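Local coordinates for protein Avidin/streptavidin (Shewanella denitrificans, PDB 3SZH) that binds biotin with high affinity as a small beta-barrel protein of the avidin family from a cold-adapted bacterium, at residues B[5-10]-B[91-96]; B[10-15]-B[20-25]; B[65-70]-B[78-83]; B[98-103]-B[108-113]. All blocks are in the same frame, centred on the assembly; numbering follows the deposited sequence. Where two conformers were deposited one is given.

All four contacts belong to one antiparallel eight-stranded barrel. Contact 3 is the most deeply buried, an interior meeting of tryptophans and threonines; the others are partly buried. Contact 1 has no direct hydrogen bond and rests on an apolar touch and a CA-H...O approach, whereas contacts 2, 3 and 4 join hairpins by backbone bonds, contact 3 adding an indole-to-threonine bond. Contacts 1 and 2 share M10, and L7 and I93 of contact 1 pack on W13 of contact 2. Contacts 1 and 4 both use strand 92-101, the partner of strand 73-85 in contact 3, but lie on opposite sides of the chain's centre, centres about 24 Å apart. Contacts 1, 3 and 4 touch the second subunit.

Contact 1: B[5-10]-B[91-96]; sequences QELTAM and GKISTL
L7 and I93 meet inside one end of the avidin-family beta barrel, where the irregular N-terminal segment 5-10 runs past the start of strand 92-101. Their side chains cross at about a right angle, and the touch is confined to two methyl groups, L7 CD1 and I93 CD1, 3.7 Å apart. Neither CB is aimed squarely at the other segment; it is the ends that close the distance. In I93, CG1 stands opposite the carbonyl carbon (chi1 -54°), and an extended second torsion (chi2 173°) then carries CD1 out to the leucine. On the other side, CD1 is the branch of L7 turned toward I93. Both residues also pack against W13 and I61, and L7 reaches Y84 as well, so this small methyl contact belongs to a larger apolar group at the barrel end.

Nearer the terminus, the backbones approach where Q5 lies beside G91, with 5.0 Å between Q5 CA and G91 CA. No hydrogen bond joins the two segments directly. Q119 does so indirectly, because its OE1 accepts the backbone N-H of both Q5 and G91. The carbonyl of Q5 is further occupied by the hydroxyl of Y84. That same oxygen, Q5 O, also receives a CA-H...O approach from G91 CA at 3.6 Å, with an angle of 156° at the hydrogen.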
loop_
_atom_site.group_PDB
_atom_site.type_symbol
_atom_site.label_atom_id
_atom_site.label_comp_id
_atom_site.label_asym_id
_atom_site.label_seq_id
_atom_site.Cartn_x
_atom_site.Cartn_y
_atom_site.Cartn_z
ATOM N N GLN B 5 -7.225 -13.351 18.422
ATOM C CA GLN B 5 -6.987 -13.682 17.030
ATOM C C GLN B 5 -5.594 -13.218 16.580
ATOM O O GLN B 5 -5.168 -12.128 16.924
ATOM C CB GLN B 5 -8.049 -12.993 16.187
ATOM C CG GLN B 5 -8.047 -13.368 14.732
ATOM C CD GLN B 5 -9.185 -12.737 14.024
ATOM O OE1 GLN B 5 -9.008 -11.745 13.323
ATOM N NE2 GLN B 5 -10.375 -13.272 14.224
ATOM N N GLU B 6 -4.887 -14.065 15.841
ATOM C CA GLU B 6 -3.577 -13.719 15.302
ATOM C C GLU B 6 -3.663 -13.220 13.866
ATOM O O GLU B 6 -4.689 -13.391 13.185
ATOM C CB GLU B 6 -2.611 -14.911 15.385
ATOM C CG GLU B 6 -2.136 -15.233 16.795
ATOM C CD GLU B 6 -0.812 -15.992 16.798
ATOM N N LEU B 7 -2.567 -12.624 13.416
ATOM C CA LEU B 7 -2.478 -12.127 12.046
ATOM C C LEU B 7 -2.142 -13.292 11.118
ATOM O O LEU B 7 -0.978 -13.693 11.006
ATOM C CB LEU B 7 -1.409 -11.030 11.952
ATOM C CG LEU B 7 -1.303 -10.240 10.649
ATOM C CD1 LEU B 7 -2.609 -9.498 10.403
ATOM C CD2 LEU B 7 -0.115 -9.262 10.670
ATOM N N THR B 8 -3.165 -13.864 10.492
ATOM C CA THR B 8 -2.988 -15.031 9.643
ATOM C C THR B 8 -3.788 -14.921 8.356
ATOM O O THR B 8 -4.654 -14.050 8.211
ATOM C CB THR B 8 -3.501 -16.317 10.345
ATOM O OG1 THR B 8 -4.928 -16.261 10.436
ATOM C CG2 THR B 8 -2.912 -16.494 11.747
ATOM N N ALA B 9 -3.527 -15.838 7.438
ATOM C CA ALA B 9 -4.432 -16.023 6.338
ATOM C C ALA B 9 -5.805 -16.314 6.916
ATOM O O ALA B 9 -5.917 -16.908 7.999
ATOM C CB ALA B 9 -3.972 -17.148 5.442
ATOM N N MET B 10 -6.843 -15.938 6.183
ATOM C CA MET B 10 -8.231 -16.199 6.577
ATOM C C MET B 10 -8.550 -15.606 7.952
ATOM O O MET B 10 -9.076 -16.279 8.847
ATOM C CB MET B 10 -8.519 -17.703 6.559
ATOM C CG MET B 10 -8.050 -18.388 5.286
ATOM S SD MET B 10 -8.598 -17.663 3.762
ATOM C CE MET B 10 -10.269 -17.307 4.142
ATOM N N GLY B 91 -6.899 -9.373 19.528
ATOM C CA GLY B 91 -5.989 -9.005 18.438
ATOM C C GLY B 91 -6.496 -7.768 17.730
ATOM O O GLY B 91 -7.700 -7.610 17.518
ATOM N N LYS B 92 -5.567 -6.875 17.406
ATOM C CA LYS B 92 -5.886 -5.643 16.710
ATOM C C LYS B 92 -4.806 -5.358 15.693
ATOM O O LYS B 92 -3.680 -5.834 15.819
ATOM C CB LYS B 92 -5.969 -4.459 17.678
ATOM C CG LYS B 92 -7.110 -4.551 18.705
ATOM C CD LYS B 92 -7.254 -3.271 19.513
ATOM C CE LYS B 92 -8.248 -3.460 20.647
ATOM N NZ LYS B 92 -9.664 -3.397 20.192
ATOM N N ILE B 93 -5.163 -4.601 14.665
ATOM C CA ILE B 93 -4.189 -4.042 13.737
ATOM C C ILE B 93 -4.333 -2.526 13.796
ATOM O O ILE B 93 -5.392 -1.984 13.492
ATOM C CB ILE B 93 -4.407 -4.527 12.277
ATOM C CG1 ILE B 93 -4.438 -6.062 12.184
ATOM C CG2 ILE B 93 -3.302 -3.980 11.368
ATOM C CD1 ILE B 93 -4.830 -6.594 10.794
ATOM N N SER B 94 -3.272 -1.865 14.245
ATOM C CA SER B 94 -3.269 -0.421 14.343
ATOM C C SER B 94 -2.613 0.121 13.085
ATOM O O SER B 94 -1.490 -0.275 12.761
ATOM C CB SER B 94 -2.500 -0.008 15.589
ATOM O OG SER B 94 -2.482 1.386 15.687
ATOM N N THR B 95 -3.299 1.044 12.408
ATOM C CA THR B 95 -2.877 1.504 11.087
ATOM C C THR B 95 -2.918 3.013 10.941
ATOM O O THR B 95 -3.683 3.715 11.608
ATOM C CB THR B 95 -3.747 0.916 9.935
ATOM O OG1 THR B 95 -5.037 1.523 9.948
ATOM C CG2 THR B 95 -3.880 -0.591 10.019
ATOM N N LEU B 96 -2.141 3.491 9.972
ATOM C CA LEU B 96 -2.261 4.822 9.416
ATOM C C LEU B 96 -2.532 4.639 7.928
ATOM O O LEU B 96 -1.838 3.853 7.270
ATOM C CB LEU B 96 -0.966 5.602 9.600
ATOM C CG LEU B 96 -0.530 5.823 11.043
ATOM C CD1 LEU B 96 0.790 6.591 11.076
ATOM C CD2 LEU B 96 -1.610 6.544 11.854
#

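Contact 2: B[10-15]-B[20-25]; sequences MSAWVN and TLYINS
W13 and L21 form a hydrogen-bonded pair in the antiparallel hairpin of strands 11-14 and 20-26, with W13 N to L21 O and L21 N to W13 O both 2.9 Å. From this pair the indole of W13 rises on the face it shares with S11, L21 and I23. Its CB sits 4.1 Å from L21 O. CG is turned beside the backbone N (chi1 -48°), which swings the five-membered ring along the strand toward I23. CD1 then passes L21 O at the ring edge and lies 4.0 Å from I23 CD1. NE1, the next atom, is 3.6 Å from the same I23 methyl and donates to S11 OG at 2.9 Å, with the serine oxygen 18° out of the ring plane. The far, benzo side of the indole lies against the N-terminal segment, where CZ2 packs on Q5 and E6 O; F117 also touches W13.

On the other face, A12 CB reaches Y22 CD2 obliquely at 4.2 Å, while T20 CG2 lies 3.4 Å above the centre of the Y22 ring. R39 ties these neighbours together, bonding T20 OG1 through NH1 and Y22 OH through NH2. At the other end of the hairpin, M10 and S11 both face I23 in a G1 beta bulge.

The chemistry thus divides by face. On the W13 side, a buried N-H is satisfied by S11 OG, whose own hydroxyl bonds to T8 O; this chain of two bonds probably fixes the rotation of the indole.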
loop_
_atom_site.group_PDB
_atom_site.type_symbol
_atom_site.label_atom_id
_atom_site.label_comp_id
_atom_site.label_asym_id
_atom_site.label_seq_id
_atom_site.Cartn_x
_atom_site.Cartn_y
_atom_site.Cartn_z
ATOM N N MET B 10 -6.843 -15.938 6.183
ATOM C CA MET B 10 -8.231 -16.199 6.577
ATOM C C MET B 10 -8.550 -15.606 7.952
ATOM O O MET B 10 -9.076 -16.279 8.847
ATOM C CB MET B 10 -8.519 -17.703 6.559
ATOM C CG MET B 10 -8.050 -18.388 5.286
ATOM S SD MET B 10 -8.598 -17.663 3.762
ATOM C CE MET B 10 -10.269 -17.307 4.142
ATOM N N SER B 11 -8.227 -14.332 8.129
ATOM C CA SER B 11 -8.548 -13.599 9.357
ATOM C C SER B 11 -9.246 -12.301 8.975
ATOM O O SER B 11 -8.925 -11.682 7.946
ATOM C CB SER B 11 -7.302 -13.351 10.212
ATOM O OG SER B 11 -6.315 -12.563 9.571
ATOM N N ALA B 12 -10.230 -11.906 9.778
ATOM C CA ALA B 12 -11.041 -10.725 9.519
ATOM C C ALA B 12 -10.905 -9.716 10.656
ATOM O O ALA B 12 -10.784 -10.077 11.835
ATOM C CB ALA B 12 -12.481 -11.085 9.323
ATOM N N TRP B 13 -10.969 -8.450 10.282
ATOM C CA TRP B 13 -10.602 -7.334 11.174
ATOM C C TRP B 13 -11.551 -6.184 10.912
ATOM O O TRP B 13 -11.715 -5.831 9.752
ATOM C CB TRP B 13 -9.136 -6.931 10.938
ATOM C CG TRP B 13 -8.201 -8.084 10.926
ATOM C CD1 TRP B 13 -7.884 -8.887 9.875
ATOM C CD2 TRP B 13 -7.526 -8.626 12.049
ATOM N NE1 TRP B 13 -7.033 -9.882 10.260
ATOM C CE2 TRP B 13 -6.788 -9.735 11.594
ATOM C CE3 TRP B 13 -7.460 -8.279 13.426
ATOM C CZ2 TRP B 13 -6.016 -10.532 12.464
ATOM C CZ3 TRP B 13 -6.668 -9.067 14.285
ATOM C CH2 TRP B 13 -5.951 -10.158 13.792
ATOM N N VAL B 14 -12.129 -5.575 11.945
ATOM C CA VAL B 14 -13.179 -4.555 11.783
ATOM C C VAL B 14 -12.740 -3.256 12.441
ATOM O O VAL B 14 -12.367 -3.235 13.613
ATOM C CB VAL B 14 -14.553 -4.998 12.388
ATOM C CG1 VAL B 14 -15.649 -4.079 11.938
ATOM C CG2 VAL B 14 -14.898 -6.409 11.986
ATOM N N ASN B 15 -12.798 -2.154 11.716
ATOM C CA ASN B 15 -12.367 -0.869 12.265
ATOM C C ASN B 15 -13.481 -0.102 12.968
ATOM O O ASN B 15 -14.608 -0.563 13.131
ATOM C CB ASN B 15 -11.636 -0.006 11.199
ATOM C CG ASN B 15 -12.575 0.615 10.175
ATOM O OD1 ASN B 15 -13.799 0.615 10.340
ATOM N ND2 ASN B 15 -11.999 1.170 9.110
ATOM N N THR B 20 -14.723 -3.841 7.317
ATOM C CA THR B 20 -13.986 -5.082 7.543
ATOM C C THR B 20 -12.957 -5.359 6.443
ATOM O O THR B 20 -13.271 -5.316 5.246
ATOM C CB THR B 20 -14.927 -6.289 7.618
ATOM O OG1 THR B 20 -15.926 -6.029 8.607
ATOM C CG2 THR B 20 -14.190 -7.589 7.959
ATOM N N LEU B 21 -11.742 -5.671 6.880
ATOM C CA LEU B 21 -10.730 -6.347 6.087
ATOM C C LEU B 21 -10.839 -7.842 6.254
ATOM O O LEU B 21 -10.701 -8.356 7.371
ATOM C CB LEU B 21 -9.330 -5.878 6.479
ATOM C CG LEU B 21 -8.153 -6.630 5.842
ATOM C CD1 LEU B 21 -8.096 -6.349 4.348
ATOM C CD2 LEU B 21 -6.831 -6.279 6.489
ATOM N N TYR B 22 -11.086 -8.535 5.151
ATOM C CA TYR B 22 -11.114 -10.001 5.071
ATOM C C TYR B 22 -9.807 -10.438 4.438
ATOM O O TYR B 22 -9.646 -10.284 3.205
ATOM C CB TYR B 22 -12.313 -10.474 4.237
ATOM C CG TYR B 22 -13.659 -9.994 4.725
ATOM C CD1 TYR B 22 -14.185 -8.774 4.266
ATOM C CD2 TYR B 22 -14.408 -10.738 5.654
ATOM C CE1 TYR B 22 -15.425 -8.314 4.694
ATOM C CE2 TYR B 22 -15.649 -10.302 6.082
ATOM C CZ TYR B 22 -16.155 -9.085 5.586
ATOM O OH TYR B 22 -17.377 -8.593 6.001
ATOM N N ILE B 23 -8.852 -10.903 5.229
ATOM C CA ILE B 23 -7.614 -11.412 4.674
ATOM C C ILE B 23 -7.837 -12.812 4.159
ATOM O O ILE B 23 -8.241 -13.690 4.929
ATOM C CB ILE B 23 -6.439 -11.377 5.681
ATOM C CG1 ILE B 23 -6.212 -9.969 6.242
ATOM C CG2 ILE B 23 -5.178 -11.965 5.059
ATOM C CD1 ILE B 23 -5.065 -9.892 7.273
ATOM N N ASN B 24 -7.585 -13.023 2.873
ATOM C CA ASN B 24 -7.742 -14.306 2.244
ATOM C C ASN B 24 -6.470 -15.135 2.317
ATOM O O ASN B 24 -6.403 -16.060 3.116
ATOM C CB ASN B 24 -8.244 -14.122 0.826
ATOM C CG ASN B 24 -8.365 -15.418 0.111
ATOM O OD1 ASN B 24 -7.492 -15.771 -0.673
ATOM N ND2 ASN B 24 -9.423 -16.154 0.385
ATOM N N SER B 25 -5.484 -14.848 1.482
ATOM C CA SER B 25 -4.231 -15.575 1.454
ATOM C C SER B 25 -3.078 -14.709 1.953
ATOM O O SER B 25 -3.057 -13.483 1.766
ATOM C CB SER B 25 -3.940 -16.103 0.041
ATOM O OG SER B 25 -3.733 -15.042 -0.873
#

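Contact 3: B[65-70]-B[78-83]; sequences TKWLNS and TSWSGF
The indole of W67 donates to T78 across the hairpin of strands 60-66 and 73-85: NE1 lies 2.8 Å from T78 OG1, and the bond is nearly straight at 173°. The acceptor sits at the ring edge, only 1° out of the indole plane. T78 offers OG1 there because its hydroxyl is turned beside its own backbone N (chi1 -59°), and the other branch, CG2, goes to W80, 3.4 Å above that ring's plane and offset toward the rim. The methyl of T65 is shared in a similar way. Its CG2 meets W80 CZ3 in plane at the ring edge, 3.8 Å away, and stands 3.6 Å above the plane of W67, again toward the rim. The two indoles themselves come together obliquely, with W67 CZ2 and W80 CH2 4.3 Å apart.

Behind these side chains, T65 and T78 form a hydrogen-bonded antiparallel pair, with T65 N to T78 O at 2.9 Å and T78 N to T65 O at 3.0 Å. W67 is the centre of an inverse gamma turn at which the chain leaves this sheet direction. Farther out, T65 OG1 bonds to P51 O and W80 NE1 to D115 OD2. F63 stacks on W80, and Y50 meets W67 edge-to-face.

Buried tryptophans, one bonded to D115, together with a threonine facing the barrel interior, are consistent with the biotin pocket of avidins and streptavidins, which tryptophans line; here it is in the apo state.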
loop_
_atom_site.group_PDB
_atom_site.type_symbol
_atom_site.label_atom_id
_atom_site.label_comp_id
_atom_site.label_asym_id
_atom_site.label_seq_id
_atom_site.Cartn_x
_atom_site.Cartn_y
_atom_site.Cartn_z
ATOM N N THR B 65 -6.457 -0.935 -1.302
ATOM C CA THR B 65 -7.629 -1.224 -2.113
ATOM C C THR B 65 -7.870 -0.092 -3.090
ATOM O O THR B 65 -7.768 1.094 -2.735
ATOM C CB THR B 65 -8.876 -1.506 -1.248
ATOM O OG1 THR B 65 -9.874 -2.143 -2.055
ATOM C CG2 THR B 65 -9.471 -0.263 -0.635
ATOM N N LYS B 66 -8.198 -0.466 -4.325
ATOM C CA LYS B 66 -8.689 0.460 -5.332
ATOM C C LYS B 66 -10.209 0.505 -5.245
ATOM O O LYS B 66 -10.873 -0.533 -5.289
ATOM C CB LYS B 66 -8.216 0.003 -6.718
ATOM C CG LYS B 66 -8.843 0.761 -7.886
ATOM C CD LYS B 66 -8.218 0.341 -9.226
ATOM C CE LYS B 66 -8.994 0.919 -10.379
ATOM N NZ LYS B 66 -8.284 0.689 -11.676
ATOM N N TRP B 67 -10.776 1.705 -5.137
ATOM C CA TRP B 67 -12.220 1.838 -4.964
ATOM C C TRP B 67 -12.960 1.766 -6.288
ATOM O O TRP B 67 -13.611 2.730 -6.730
ATOM C CB TRP B 67 -12.565 3.120 -4.200
ATOM C CG TRP B 67 -11.999 3.146 -2.812
ATOM C CD1 TRP B 67 -10.913 3.871 -2.370
ATOM C CD2 TRP B 67 -12.450 2.384 -1.699
ATOM N NE1 TRP B 67 -10.678 3.606 -1.032
ATOM C CE2 TRP B 67 -11.619 2.712 -0.596
ATOM C CE3 TRP B 67 -13.504 1.481 -1.515
ATOM C CZ2 TRP B 67 -11.804 2.152 0.671
ATOM C CZ3 TRP B 67 -13.675 0.920 -0.268
ATOM C CH2 TRP B 67 -12.836 1.258 0.806
ATOM N N LEU B 68 -12.867 0.612 -6.933
ATOM C CA LEU B 68 -13.625 0.327 -8.138
ATOM C C LEU B 68 -13.953 -1.151 -8.080
ATOM O O LEU B 68 -13.076 -1.983 -7.888
ATOM C CB LEU B 68 -12.809 0.656 -9.397
ATOM C CG LEU B 68 -13.497 0.445 -10.751
ATOM C CD1 LEU B 68 -14.723 1.291 -10.819
ATOM C CD2 LEU B 68 -12.536 0.736 -11.903
ATOM N N ASN B 69 -15.228 -1.473 -8.236
ATOM C CA ASN B 69 -15.649 -2.864 -8.344
ATOM C C ASN B 69 -16.830 -2.911 -9.331
ATOM O O ASN B 69 -17.090 -1.935 -10.062
ATOM C CB ASN B 69 -15.934 -3.490 -6.957
ATOM C CG ASN B 69 -17.148 -2.917 -6.300
ATOM O OD1 ASN B 69 -17.847 -2.097 -6.890
ATOM N ND2 ASN B 69 -17.415 -3.336 -5.077
ATOM N N SER B 70 -17.537 -4.032 -9.347
ATOM C CA SER B 70 -18.611 -4.227 -10.312
ATOM C C SER B 70 -19.852 -3.417 -9.996
ATOM O O SER B 70 -20.770 -3.363 -10.821
ATOM C CB SER B 70 -18.994 -5.701 -10.408
ATOM O OG SER B 70 -19.288 -6.195 -9.121
ATOM N N THR B 78 -7.022 3.641 -1.369
ATOM C CA THR B 78 -6.575 3.771 0.015
ATOM C C THR B 78 -5.506 2.746 0.317
ATOM O O THR B 78 -5.594 1.597 -0.124
ATOM C CB THR B 78 -7.745 3.598 0.997
ATOM O OG1 THR B 78 -8.717 4.596 0.702
ATOM C CG2 THR B 78 -7.291 3.757 2.473
ATOM N N SER B 79 -4.468 3.174 1.025
ATOM C CA SER B 79 -3.392 2.303 1.465
ATOM C C SER B 79 -3.217 2.448 2.966
ATOM O O SER B 79 -3.140 3.558 3.483
ATOM C CB SER B 79 -2.074 2.680 0.823
ATOM O OG SER B 79 -2.173 2.553 -0.570
ATOM N N TRP B 80 -3.140 1.335 3.665
ATOM C CA TRP B 80 -2.919 1.257 5.112
ATOM C C TRP B 80 -1.542 0.666 5.367
ATOM O O TRP B 80 -1.116 -0.297 4.722
ATOM C CB TRP B 80 -3.958 0.326 5.717
ATOM C CG TRP B 80 -5.383 0.771 5.745
ATOM C CD1 TRP B 80 -6.044 1.307 6.803
ATOM C CD2 TRP B 80 -6.355 0.653 4.691
ATOM N NE1 TRP B 80 -7.365 1.507 6.513
ATOM C CE2 TRP B 80 -7.584 1.134 5.206
ATOM C CE3 TRP B 80 -6.324 0.141 3.379
ATOM C CZ2 TRP B 80 -8.773 1.090 4.469
ATOM C CZ3 TRP B 80 -7.504 0.130 2.637
ATOM C CH2 TRP B 80 -8.708 0.590 3.189
ATOM N N SER B 81 -0.874 1.218 6.380
ATOM C CA SER B 81 0.360 0.665 6.925
ATOM C C SER B 81 0.143 0.482 8.411
ATOM O O SER B 81 -0.337 1.400 9.078
ATOM C CB SER B 81 1.531 1.630 6.752
ATOM O OG SER B 81 1.799 1.878 5.383
ATOM N N GLY B 82 0.473 -0.675 8.953
ATOM C CA GLY B 82 0.221 -0.872 10.363
ATOM C C GLY B 82 0.859 -2.111 10.919
ATOM O O GLY B 82 1.735 -2.736 10.326
ATOM N N PHE B 83 0.456 -2.426 12.139
ATOM C CA PHE B 83 1.083 -3.511 12.882
ATOM C C PHE B 83 0.080 -4.187 13.796
ATOM O O PHE B 83 -0.877 -3.580 14.286
ATOM C CB PHE B 83 2.289 -2.998 13.679
ATOM C CG PHE B 83 1.957 -1.870 14.605
ATOM C CD1 PHE B 83 2.059 -0.554 14.169
ATOM C CD2 PHE B 83 1.512 -2.123 15.909
ATOM C CE1 PHE B 83 1.724 0.499 15.012
ATOM C CE2 PHE B 83 1.182 -1.085 16.741
ATOM C CZ PHE B 83 1.285 0.220 16.301
#

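Contact 4: B[98-103]-B[108-113]; sequences QLVVNG and SQILKG
The flat carboxamide of Q98 lies alongside the end of the K112 chain. The two side chains run side by side and point the same way from a non-hydrogen-bonded pair, with Q98 CG and K112 CG 4.1 Å apart. Two backbone hydrogen bonds follow at the next pair, L99 with L111: L99 N to L111 O is 2.8 Å, and L111 N to L99 O is 2.9 Å. The leucines share the other face of the sheet and start close together, with L99 CB 4.0 Å from L111 CB.

I110 straddles two residues of the partner strand. Its CG2, turned away from the backbone N, reaches Q98 CB at 4.0 Å, and its CG1 lies 4.1 Å from V100 CG2. Beyond it the direct pairing ends, and a water links V101 N (2.9 Å) to Q109 O, the latter bond weak.

The contact closes the hairpin of strands 92-101 and 111-119, just after the 3-10 turn ending at Q109. On its other side, strand 92-101 pairs with strand 73-85 through Q98 with S79 and V100 with I77, while Q98 and K112 pack on L96 of the second subunit.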
loop_
_atom_site.group_PDB
_atom_site.type_symbol
_atom_site.label_atom_id
_atom_site.label_comp_id
_atom_site.label_asym_id
_atom_site.label_seq_id
_atom_site.Cartn_x
_atom_site.Cartn_y
_atom_site.Cartn_z
ATOM N N GLN B 98 -3.556 6.373 3.940
ATOM C CA GLN B 98 -3.492 7.474 2.980
ATOM C C GLN B 98 -4.463 7.156 1.861
ATOM O O GLN B 98 -4.504 6.020 1.354
ATOM C CB GLN B 98 -2.078 7.622 2.427
ATOM C CG GLN B 98 -1.001 7.860 3.507
ATOM C CD GLN B 98 0.360 8.132 2.908
ATOM O OE1 GLN B 98 0.834 7.425 2.008
ATOM N NE2 GLN B 98 0.995 9.166 3.389
ATOM N N LEU B 99 -5.209 8.172 1.435
ATOM C CA LEU B 99 -6.186 8.085 0.355
ATOM C C LEU B 99 -5.778 9.043 -0.755
ATOM O O LEU B 99 -5.676 10.251 -0.517
ATOM C CB LEU B 99 -7.566 8.472 0.906
ATOM C CG LEU B 99 -8.812 8.629 0.013
ATOM C CD1 LEU B 99 -8.856 9.911 -0.805
ATOM C CD2 LEU B 99 -9.010 7.431 -0.884
ATOM N N VAL B 100 -5.537 8.519 -1.950
ATOM C CA VAL B 100 -5.215 9.336 -3.101
ATOM C C VAL B 100 -6.335 9.253 -4.137
ATOM O O VAL B 100 -6.803 8.172 -4.497
ATOM C CB VAL B 100 -3.803 9.027 -3.699
ATOM C CG1 VAL B 100 -3.662 7.574 -4.173
ATOM C CG2 VAL B 100 -3.443 10.008 -4.826
ATOM N N VAL B 101 -6.747 10.433 -4.592
ATOM C CA VAL B 101 -7.819 10.570 -5.560
ATOM C C VAL B 101 -7.281 10.746 -6.975
ATOM O O VAL B 101 -6.343 11.524 -7.213
ATOM C CB VAL B 101 -8.747 11.778 -5.180
ATOM C CG1 VAL B 101 -9.961 11.880 -6.119
ATOM C CG2 VAL B 101 -9.194 11.685 -3.725
ATOM N N ASN B 102 -7.867 10.008 -7.904
ATOM C CA ASN B 102 -7.583 10.154 -9.334
ATOM C C ASN B 102 -7.714 11.626 -9.729
ATOM O O ASN B 102 -8.669 12.286 -9.317
ATOM C CB ASN B 102 -8.544 9.248 -10.107
ATOM C CG ASN B 102 -8.347 9.284 -11.602
ATOM O OD1 ASN B 102 -7.299 9.693 -12.113
ATOM N ND2 ASN B 102 -9.366 8.816 -12.325
ATOM N N GLY B 103 -6.736 12.155 -10.475
ATOM C CA GLY B 103 -6.774 13.543 -10.935
ATOM C C GLY B 103 -6.163 14.537 -9.976
ATOM O O GLY B 103 -6.228 15.743 -10.253
ATOM N N SER B 108 -0.911 17.771 -0.964
ATOM C CA SER B 108 -1.855 18.217 0.060
ATOM C C SER B 108 -3.246 17.602 -0.116
ATOM O O SER B 108 -4.049 17.601 0.823
ATOM C CB SER B 108 -1.959 19.751 0.061
ATOM O OG SER B 108 -2.499 20.238 -1.156
ATOM N N GLN B 109 -3.533 17.082 -1.314
ATOM C CA GLN B 109 -4.833 16.464 -1.586
ATOM C C GLN B 109 -4.919 15.004 -1.136
ATOM O O GLN B 109 -5.994 14.418 -1.187
ATOM C CB GLN B 109 -5.176 16.571 -3.072
ATOM C CG GLN B 109 -5.451 17.982 -3.539
ATOM C CD GLN B 109 -5.568 18.033 -5.030
ATOM O OE1 GLN B 109 -4.681 17.571 -5.726
ATOM N NE2 GLN B 109 -6.679 18.564 -5.535
ATOM N N ILE B 110 -3.795 14.431 -0.707
ATOM C CA ILE B 110 -3.782 13.056 -0.201
ATOM C C ILE B 110 -4.294 13.085 1.231
ATOM O O ILE B 110 -3.766 13.821 2.068
ATOM C CB ILE B 110 -2.375 12.448 -0.324
ATOM C CG1 ILE B 110 -1.974 12.330 -1.801
ATOM C CG2 ILE B 110 -2.331 11.092 0.357
ATOM C CD1 ILE B 110 -0.524 11.957 -2.010
ATOM N N LEU B 111 -5.410 12.403 1.463
ATOM C CA LEU B 111 -6.053 12.406 2.768
ATOM C C LEU B 111 -5.378 11.368 3.653
ATOM O O LEU B 111 -4.923 10.324 3.180
ATOM C CB LEU B 111 -7.546 12.096 2.632
ATOM C CG LEU B 111 -8.366 13.053 1.751
ATOM C CD1 LEU B 111 -9.839 12.682 1.758
ATOM C CD2 LEU B 111 -8.185 14.509 2.174
ATOM N N LYS B 112 -5.313 11.651 4.944
ATOM C CA LYS B 112 -4.691 10.743 5.889
ATOM C C LYS B 112 -5.545 10.552 7.114
ATOM O O LYS B 112 -6.264 11.466 7.529
ATOM C CB LYS B 112 -3.329 11.267 6.349
ATOM C CG LYS B 112 -2.264 11.365 5.295
ATOM C CD LYS B 112 -1.003 11.980 5.879
ATOM C CE LYS B 112 0.030 12.187 4.796
ATOM N NZ LYS B 112 -0.628 12.711 3.567
ATOM N N GLY B 113 -5.406 9.391 7.740
ATOM C CA GLY B 113 -6.051 9.153 9.015
ATOM C C GLY B 113 -5.564 7.897 9.689
ATOM O O GLY B 113 -4.604 7.258 9.236
HETATM O O HOH W 1 -5.543 12.762 -3.425
HETATM O O HOH W 2 -6.314 18.472 -8.877
#